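Local structure of transposon Tn7 transposition protein TnsA (Escherichia coli, 1T0F) at residues A[69-77]-A[243-251]; A[77-88]-A[113-124]. The protein cuts the 5' DNA strands at the ends of transposon Tn7 as a metal-dependent, restriction enzyme-like endonuclease that forms the transposase together with TnsB. All coordinates share one frame; numbering follows the deposited sequence.

Interaction 1: residues A[69-77]-A[243-251]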
# COMPACT_ATOMS: atom_id res chain seq x y z
N VAL A 69 -3.13 3.22 0.80
CA VAL A 69 -3.46 1.96 1.45
C VAL A 69 -2.46 1.67 2.57
O VAL A 69 -2.84 1.23 3.65
CB VAL A 69 -3.47 0.78 0.43
CG1 VAL A 69 -3.73 -0.53 1.16
CG2 VAL A 69 -4.56 1.02 -0.62
N PHE A 70 -1.18 1.92 2.30
CA PHE A 70 -0.16 1.69 3.32
C PHE A 70 -0.42 2.54 4.57
O PHE A 70 -0.41 2.04 5.69
CB PHE A 70 1.24 2.03 2.78
CG PHE A 70 2.30 2.02 3.84
CD1 PHE A 70 2.89 0.83 4.24
CD2 PHE A 70 2.65 3.19 4.51
CE1 PHE A 70 3.81 0.80 5.29
CE2 PHE A 70 3.56 3.18 5.56
CZ PHE A 70 4.14 1.98 5.95
N LEU A 71 -0.64 3.84 4.38
CA LEU A 71 -0.88 4.72 5.52
C LEU A 71 -2.12 4.27 6.31
O LEU A 71 -2.14 4.35 7.54
CB LEU A 71 -1.05 6.17 5.05
CG LEU A 71 0.20 6.82 4.43
CD1 LEU A 71 -0.17 8.17 3.81
CD2 LEU A 71 1.26 7.00 5.50
N SER A 72 -3.14 3.81 5.60
CA SER A 72 -4.36 3.33 6.25
C SER A 72 -4.07 2.06 7.06
O SER A 72 -4.61 1.89 8.16
CB SER A 72 -5.45 3.05 5.21
OG SER A 72 -5.73 4.21 4.43
N LEU A 73 -3.24 1.17 6.52
CA LEU A 73 -2.89 -0.07 7.22
C LEU A 73 -2.03 0.19 8.46
O LEU A 73 -2.25 -0.39 9.52
CB LEU A 73 -2.14 -1.02 6.29
CG LEU A 73 -2.91 -1.63 5.12
CD1 LEU A 73 -1.93 -2.34 4.18
CD2 LEU A 73 -3.96 -2.61 5.65
N GLU A 74 -1.04 1.07 8.30
CA GLU A 74 -0.12 1.43 9.38
C GLU A 74 -0.85 2.13 10.53
O GLU A 74 -0.38 2.13 11.67
CB GLU A 74 0.98 2.34 8.82
CG GLU A 74 2.04 2.82 9.80
CD GLU A 74 3.06 1.76 10.20
OE1 GLU A 74 3.30 0.80 9.42
OE2 GLU A 74 3.65 1.89 11.29
N TRP A 75 -2.01 2.71 10.23
CA TRP A 75 -2.81 3.38 11.25
C TRP A 75 -3.54 2.38 12.16
O TRP A 75 -3.74 2.65 13.34
CB TRP A 75 -3.84 4.28 10.57
CG TRP A 75 -4.79 4.95 11.53
CD1 TRP A 75 -4.58 6.10 12.24
CD2 TRP A 75 -6.09 4.48 11.91
NE1 TRP A 75 -5.67 6.38 13.03
CE2 TRP A 75 -6.61 5.40 12.85
CE3 TRP A 75 -6.86 3.37 11.54
CZ2 TRP A 75 -7.87 5.24 13.43
CZ3 TRP A 75 -8.12 3.21 12.12
CH2 TRP A 75 -8.61 4.14 13.06
N GLU A 76 -3.95 1.24 11.60
CA GLU A 76 -4.68 0.21 12.36
C GLU A 76 -3.86 -0.43 13.48
O GLU A 76 -2.81 -1.01 13.23
CB GLU A 76 -5.17 -0.89 11.41
CG GLU A 76 -6.20 -0.43 10.38
CD GLU A 76 -7.54 -0.07 11.00
OE1 GLU A 76 -7.81 -0.47 12.15
OE2 GLU A 76 -8.34 0.61 10.31
N SER A 77 -4.37 -0.37 14.71
CA SER A 77 -3.63 -0.94 15.83
C SER A 77 -3.39 -2.45 15.74
O SER A 77 -2.35 -2.93 16.19
CB SER A 77 -4.34 -0.62 17.16
OG SER A 77 -5.57 -1.30 17.26
N PHE A 243 8.38 8.67 9.89
CA PHE A 243 8.94 8.67 11.24
C PHE A 243 7.91 9.15 12.25
O PHE A 243 7.98 8.83 13.44
CB PHE A 243 10.20 9.53 11.27
CG PHE A 243 11.31 8.95 10.44
CD1 PHE A 243 11.80 7.68 10.73
CD2 PHE A 243 11.82 9.65 9.35
CE1 PHE A 243 12.78 7.11 9.93
CE2 PHE A 243 12.81 9.08 8.55
CZ PHE A 243 13.29 7.80 8.84
N ILE A 244 6.93 9.90 11.77
CA ILE A 244 5.84 10.38 12.60
C ILE A 244 4.55 9.93 11.93
O ILE A 244 4.39 10.09 10.72
CB ILE A 244 5.82 11.92 12.69
CG1 ILE A 244 7.10 12.42 13.36
CG2 ILE A 244 4.59 12.39 13.48
CD1 ILE A 244 7.21 13.94 13.40
N LYS A 245 3.65 9.33 12.70
CA LYS A 245 2.36 8.93 12.16
C LYS A 245 1.31 9.64 13.00
O LYS A 245 1.56 10.02 14.14
CB LYS A 245 2.18 7.41 12.19
CG LYS A 245 2.45 6.76 13.52
CD LYS A 245 2.81 5.28 13.35
CE LYS A 245 1.60 4.40 13.12
NZ LYS A 245 1.98 2.95 13.12
N PHE A 246 0.13 9.85 12.42
CA PHE A 246 -0.92 10.57 13.14
C PHE A 246 -2.29 9.99 12.84
O PHE A 246 -2.41 8.98 12.15
CB PHE A 246 -0.89 12.05 12.75
CG PHE A 246 -1.19 12.30 11.29
CD1 PHE A 246 -0.25 12.00 10.31
CD2 PHE A 246 -2.41 12.86 10.91
CE1 PHE A 246 -0.53 12.25 8.95
CE2 PHE A 246 -2.69 13.11 9.57
CZ PHE A 246 -1.75 12.81 8.58
N ASN A 247 -3.34 10.62 13.37
CA ASN A 247 -4.69 10.15 13.10
C ASN A 247 -5.08 10.64 11.71
O ASN A 247 -5.65 11.73 11.56
CB ASN A 247 -5.67 10.68 14.15
CG ASN A 247 -7.06 10.10 13.99
OD1 ASN A 247 -7.30 9.30 13.09
ND2 ASN A 247 -7.99 10.50 14.85
N ILE A 248 -4.77 9.83 10.70
CA ILE A 248 -5.05 10.17 9.31
C ILE A 248 -6.52 10.30 8.98
O ILE A 248 -6.88 10.84 7.94
CB ILE A 248 -4.43 9.11 8.35
CG1 ILE A 248 -5.07 7.75 8.59
CG2 ILE A 248 -2.94 9.01 8.60
CD1 ILE A 248 -4.77 6.73 7.50
N TYR A 249 -7.38 9.80 9.87
CA TYR A 249 -8.82 9.88 9.64
C TYR A 249 -9.37 11.22 10.11
O TYR A 249 -10.56 11.49 10.01
CB TYR A 249 -9.52 8.71 10.33
CG TYR A 249 -9.36 7.43 9.54
CD1 TYR A 249 -10.11 7.21 8.39
CD2 TYR A 249 -8.40 6.49 9.90
CE1 TYR A 249 -9.91 6.06 7.60
CE2 TYR A 249 -8.19 5.35 9.13
CZ TYR A 249 -8.95 5.14 7.98
OH TYR A 249 -8.74 4.01 7.23
N LYS A 250 -8.48 12.07 10.60
CA LYS A 250 -8.84 13.41 11.04
C LYS A 250 -7.88 14.34 10.32
O LYS A 250 -6.72 14.00 10.12
CB LYS A 250 -8.65 13.53 12.55
CG LYS A 250 -9.03 14.88 13.13
CD LYS A 250 -8.87 14.89 14.64
CE LYS A 250 -9.76 13.84 15.30
NZ LYS A 250 -9.63 13.85 16.79
N SER A 251 -8.37 15.50 9.89
CA SER A 251 -7.51 16.46 9.21
C SER A 251 -6.28 16.64 10.09
O SER A 251 -6.40 16.77 11.31
CB SER A 251 -8.24 17.79 9.04
OG SER A 251 -7.44 18.71 8.30
O HOH W 1 -8.51 4.64 4.13

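Interaction 2: residues A[77-88]-A[113-124]. With MG (magnesium ion), chain E.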
# COMPACT_ATOMS: atom_id res chain seq x y z
N SER A 77 -4.37 -0.37 14.71
CA SER A 77 -3.63 -0.94 15.83
C SER A 77 -3.39 -2.45 15.74
O SER A 77 -2.35 -2.93 16.19
CB SER A 77 -4.34 -0.62 17.16
OG SER A 77 -5.57 -1.30 17.26
N SER A 78 -4.32 -3.19 15.16
CA SER A 78 -4.20 -4.64 15.06
C SER A 78 -3.22 -5.18 14.02
O SER A 78 -2.83 -6.35 14.08
CB SER A 78 -5.57 -5.26 14.79
OG SER A 78 -6.05 -4.87 13.52
N VAL A 79 -2.82 -4.36 13.05
CA VAL A 79 -1.88 -4.82 12.04
C VAL A 79 -0.53 -5.14 12.66
O VAL A 79 0.06 -4.32 13.37
CB VAL A 79 -1.72 -3.78 10.91
CG1 VAL A 79 -0.57 -4.17 9.98
CG2 VAL A 79 -3.01 -3.70 10.11
N LEU A 80 -0.04 -6.35 12.39
CA LEU A 80 1.23 -6.81 12.92
C LEU A 80 2.35 -6.70 11.89
O LEU A 80 3.47 -6.29 12.21
CB LEU A 80 1.11 -8.26 13.38
CG LEU A 80 2.34 -8.91 14.01
CD1 LEU A 80 2.71 -8.18 15.31
CD2 LEU A 80 2.04 -10.37 14.30
N ASP A 81 2.05 -7.08 10.65
CA ASP A 81 3.05 -7.02 9.59
C ASP A 81 2.40 -6.59 8.28
O ASP A 81 1.21 -6.83 8.05
CB ASP A 81 3.72 -8.39 9.41
CG ASP A 81 5.00 -8.32 8.57
OD1 ASP A 81 5.47 -7.20 8.27
OD2 ASP A 81 5.56 -9.39 8.24
N ILE A 82 3.18 -5.91 7.45
CA ILE A 82 2.73 -5.45 6.15
C ILE A 82 3.83 -5.85 5.18
O ILE A 82 4.95 -5.35 5.27
CB ILE A 82 2.57 -3.91 6.11
CG1 ILE A 82 1.43 -3.47 7.03
CG2 ILE A 82 2.28 -3.45 4.66
CD1 ILE A 82 1.35 -1.96 7.23
N ARG A 83 3.52 -6.77 4.28
CA ARG A 83 4.48 -7.23 3.29
C ARG A 83 4.03 -6.79 1.90
O ARG A 83 3.17 -7.42 1.28
CB ARG A 83 4.62 -8.76 3.38
CG ARG A 83 5.49 -9.22 4.57
CD ARG A 83 5.56 -10.74 4.72
NE ARG A 83 4.31 -11.33 5.22
CZ ARG A 83 4.02 -12.63 5.18
NH1 ARG A 83 4.88 -13.48 4.65
NH2 ARG A 83 2.88 -13.08 5.68
N GLU A 84 4.62 -5.70 1.42
CA GLU A 84 4.28 -5.13 0.12
C GLU A 84 4.96 -5.84 -1.04
O GLU A 84 6.02 -6.45 -0.88
CB GLU A 84 4.63 -3.63 0.08
CG GLU A 84 6.12 -3.30 -0.09
CD GLU A 84 6.91 -3.28 1.22
OE1 GLU A 84 6.45 -3.84 2.23
OE2 GLU A 84 8.02 -2.70 1.23
N GLN A 85 4.34 -5.74 -2.22
CA GLN A 85 4.87 -6.36 -3.44
C GLN A 85 5.22 -7.82 -3.16
O GLN A 85 6.36 -8.26 -3.38
CB GLN A 85 6.11 -5.60 -3.92
CG GLN A 85 6.12 -4.08 -3.72
CD GLN A 85 4.93 -3.35 -4.33
OE1 GLN A 85 4.31 -3.83 -5.29
NE2 GLN A 85 4.61 -2.17 -3.79
N PHE A 86 4.24 -8.57 -2.67
CA PHE A 86 4.43 -9.97 -2.33
C PHE A 86 4.30 -10.86 -3.58
O PHE A 86 3.25 -10.92 -4.21
CB PHE A 86 3.40 -10.39 -1.28
CG PHE A 86 3.66 -11.75 -0.70
CD1 PHE A 86 4.64 -11.93 0.27
CD2 PHE A 86 2.94 -12.85 -1.14
CE1 PHE A 86 4.90 -13.20 0.79
CE2 PHE A 86 3.19 -14.13 -0.63
CZ PHE A 86 4.18 -14.30 0.34
N PRO A 87 5.38 -11.57 -3.93
CA PRO A 87 5.40 -12.45 -5.10
C PRO A 87 4.59 -13.73 -4.96
O PRO A 87 4.56 -14.35 -3.90
CB PRO A 87 6.89 -12.73 -5.28
CG PRO A 87 7.35 -12.86 -3.84
CD PRO A 87 6.65 -11.67 -3.18
N LEU A 88 3.91 -14.12 -6.04
CA LEU A 88 3.10 -15.33 -6.06
C LEU A 88 3.94 -16.41 -6.74
O LEU A 88 4.51 -16.18 -7.80
CB LEU A 88 1.81 -15.09 -6.85
CG LEU A 88 1.07 -13.78 -6.60
CD1 LEU A 88 -0.28 -13.82 -7.31
CD2 LEU A 88 0.87 -13.57 -5.11
N VAL A 113 6.88 -12.81 -12.90
CA VAL A 113 6.45 -13.20 -11.57
C VAL A 113 5.36 -12.22 -11.17
O VAL A 113 5.57 -11.01 -11.19
CB VAL A 113 7.60 -13.09 -10.55
CG1 VAL A 113 7.08 -13.37 -9.13
CG2 VAL A 113 8.71 -14.10 -10.91
N MET A 114 4.19 -12.75 -10.82
CA MET A 114 3.08 -11.90 -10.41
C MET A 114 3.27 -11.51 -8.95
O MET A 114 3.96 -12.21 -8.20
CB MET A 114 1.76 -12.66 -10.57
CG MET A 114 1.43 -13.02 -12.01
SD MET A 114 -0.14 -13.84 -12.18
CE MET A 114 -1.26 -12.41 -11.97
N SER A 115 2.69 -10.39 -8.54
CA SER A 115 2.80 -9.95 -7.15
C SER A 115 1.51 -9.30 -6.67
O SER A 115 0.75 -8.73 -7.46
CB SER A 115 3.98 -8.97 -6.99
OG SER A 115 3.79 -7.77 -7.72
N THR A 116 1.25 -9.42 -5.37
CA THR A 116 0.07 -8.84 -4.75
C THR A 116 0.60 -7.64 -3.98
O THR A 116 1.59 -7.74 -3.25
CB THR A 116 -0.60 -9.86 -3.81
OG1 THR A 116 -1.22 -10.88 -4.60
CG2 THR A 116 -1.68 -9.19 -2.96
N ASP A 117 -0.05 -6.49 -4.15
CA ASP A 117 0.44 -5.28 -3.53
C ASP A 117 0.71 -5.33 -2.03
O ASP A 117 1.72 -4.77 -1.59
CB ASP A 117 -0.47 -4.11 -3.89
CG ASP A 117 -0.55 -3.90 -5.40
OD1 ASP A 117 0.45 -4.22 -6.09
OD2 ASP A 117 -1.59 -3.44 -5.90
N PHE A 118 -0.16 -5.98 -1.27
CA PHE A 118 0.04 -6.09 0.19
C PHE A 118 -0.46 -7.40 0.76
O PHE A 118 -1.57 -7.84 0.44
CB PHE A 118 -0.71 -4.98 0.95
CG PHE A 118 -0.30 -3.58 0.59
CD1 PHE A 118 0.81 -2.98 1.18
CD2 PHE A 118 -1.06 -2.84 -0.31
CE1 PHE A 118 1.16 -1.66 0.88
CE2 PHE A 118 -0.73 -1.52 -0.62
CZ PHE A 118 0.38 -0.92 -0.02
N LEU A 119 0.35 -8.04 1.59
CA LEU A 119 -0.07 -9.25 2.29
C LEU A 119 -0.00 -8.76 3.73
O LEU A 119 1.06 -8.36 4.21
CB LEU A 119 0.91 -10.41 2.07
CG LEU A 119 0.57 -11.64 2.92
CD1 LEU A 119 -0.83 -12.15 2.59
CD2 LEU A 119 1.60 -12.74 2.68
N VAL A 120 -1.14 -8.79 4.42
CA VAL A 120 -1.21 -8.24 5.77
C VAL A 120 -1.50 -9.28 6.83
O VAL A 120 -2.33 -10.17 6.64
CB VAL A 120 -2.33 -7.15 5.82
CG1 VAL A 120 -2.34 -6.43 7.18
CG2 VAL A 120 -2.11 -6.14 4.69
N ASP A 121 -0.78 -9.16 7.96
CA ASP A 121 -0.96 -10.04 9.10
C ASP A 121 -1.48 -9.18 10.26
O ASP A 121 -0.96 -8.11 10.52
CB ASP A 121 0.37 -10.68 9.51
CG ASP A 121 0.84 -11.74 8.52
OD1 ASP A 121 0.17 -12.78 8.41
OD2 ASP A 121 1.87 -11.52 7.86
N CYS A 122 -2.51 -9.66 10.96
CA CYS A 122 -3.07 -8.91 12.08
C CYS A 122 -2.99 -9.75 13.36
O CYS A 122 -3.01 -10.98 13.31
CB CYS A 122 -4.53 -8.54 11.80
SG CYS A 122 -4.76 -7.49 10.33
N LYS A 123 -2.89 -9.07 14.50
CA LYS A 123 -2.77 -9.73 15.80
C LYS A 123 -4.08 -10.37 16.24
O LYS A 123 -4.08 -11.42 16.89
CB LYS A 123 -2.32 -8.73 16.86
CG LYS A 123 -0.91 -8.22 16.65
CD LYS A 123 -0.50 -7.22 17.72
CE LYS A 123 -1.38 -5.98 17.68
NZ LYS A 123 -0.89 -4.95 18.64
N ASP A 124 -5.18 -9.72 15.90
CA ASP A 124 -6.51 -10.20 16.24
C ASP A 124 -7.49 -9.50 15.32
O ASP A 124 -7.08 -8.90 14.33
CB ASP A 124 -6.86 -9.88 17.70
CG ASP A 124 -6.64 -8.42 18.04
OD1 ASP A 124 -6.77 -7.56 17.14
OD2 ASP A 124 -6.34 -8.12 19.22
MG MG E . -1.67 -2.85 -8.23
O HOH W 2 -7.68 -6.83 12.80
O HOH W 3 4.47 -11.69 8.74
O HOH W 4 2.34 -9.52 6.30
O HOH W 5 2.78 -5.91 -6.35
O HOH W 6 3.98 -15.54 -10.35
O HOH W 7 -0.25 -0.74 -8.01
O HOH W 8 -1.59 -2.36 -10.61

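Interaction 1: residues A[69-77]-A[243-251]
W75 carries CG anti to its backbone N (chi1 176°), which sends the indole out from helix 64-75 to meet N247, I248 and Y249. Y249 turns the other way: its CG stands beside the backbone N (chi1 -77°), and the phenol ring meets one face of the indole edge-on. The two form a T-shaped pair. The CD2-CE2 edge of Y249 points at one face of the six-membered ring of W75, with centroids 4.6 Å apart and planes at 68°. W75 CE3 and Y249 CE2 are 3.4 Å apart.

The pyrrole side of W75 meets the turn 247-250. W75 NE1 gives a weak, bent hydrogen bond to N247 OD1 at 3.3 Å. The same oxygen accepts from Y249 N, which closes an Asx turn. I248 CG1 packs obliquely against W75 CD1 at 4.0 Å. I248 CD1 reaches on to the helix backbone, 3.6 Å from S72 CA. One water bridges S72 OG and Y249 OH; S72 OG is also bonded to A68 O.

K245 grips E74 with one ammonium group. K245 NZ donates to the backbone E74 O at 2.9 Å and forms a salt bridge with E74 OE2 at 2.7 Å, meeting that oxygen on its anti side and well out of the carboxylate plane. E74 OE1 also bonds to S52 OG and OE2 to the backbone K54 N, which would help hold the carboxylate in place.

The Asx turn thus lies within the type I turn N247-K250. Packed on helix 64-75, it joins that helix to the C-terminal family region of TnsA.

Interaction 2: residues A[77-88]-A[113-124]
R83 reaches diagonally across the strand pair to D121, on the sheet face that also carries L119 and F86. R83 NH2 bonds to D121 OD2 at 2.9 Å, on the syn lone pair. The oxygen lies 27° out of the guanidinium plane. One water links R83 NE, L119 O and D121 OD2. A second bridges D121 OD2 to D81 OD2, which also accepts from G29 N. D81 and D121 are like charges, with their OD2 atoms 4.3 Å apart.

Apolar contacts flank this network. L119 has CG anti to its N (chi1 173°), and its CD2 touches two flat groups, which lie in directions roughly at right angles from it. L119 CD2 lies over one face of the guanidinium, 3.3 Å from R83 NH2. L119 CD2 also makes a CH-pi contact over the centre of the F86 ring, 3.7 Å from the centroid. On the other face of the sheet, I82 CG2 packs beside F118 CD1 at 3.8 Å.

Backbone hydrogen bonds form two runs of pairing. R83 and L119 form a reciprocal pair in one, F86 and T116 in the other. L80 N and D81 N both donate to D121 O, which makes a classic bulge. Between the runs both strands turn a corner, at Q85 and D117, where Q85 N bonds to D117 O.

Metal and water bonds gather at this corner. D117 OD2 binds magnesium at 2.4 Å. Q133 and V134 complete the protein ligands, and two waters are also bound. A further water joins Q85 OE1, S115 OG and D117 OD1, while Q85 NE2 bonds to the active-site E66.

The chemistry is consistent with the paired backbones helping to place the catalytic D117 at the metal. Q85 would act as a second-shell residue, tied directly to E66 and through water to D117.

The centres of interactions 1 and 2 lie about 16 Å apart, and the two share S77. Along the chain, interaction 2 is nested inside the loop that interaction 1 closes. Helix 64-75 leads straight into strand 79-87, which is an outermost strand of the four-stranded sheet within this chain. The helix packs on that sheet through V69 and L73, which meet F118, I82 and V120. One side of the helix thus covers the strand pair of the PDDEXK-type nuclease, while W75 and E74 reach the C-terminal segment 243-251. The helix also supplies the active-site E66, so it links the metal-binding sheet with the C-terminal part.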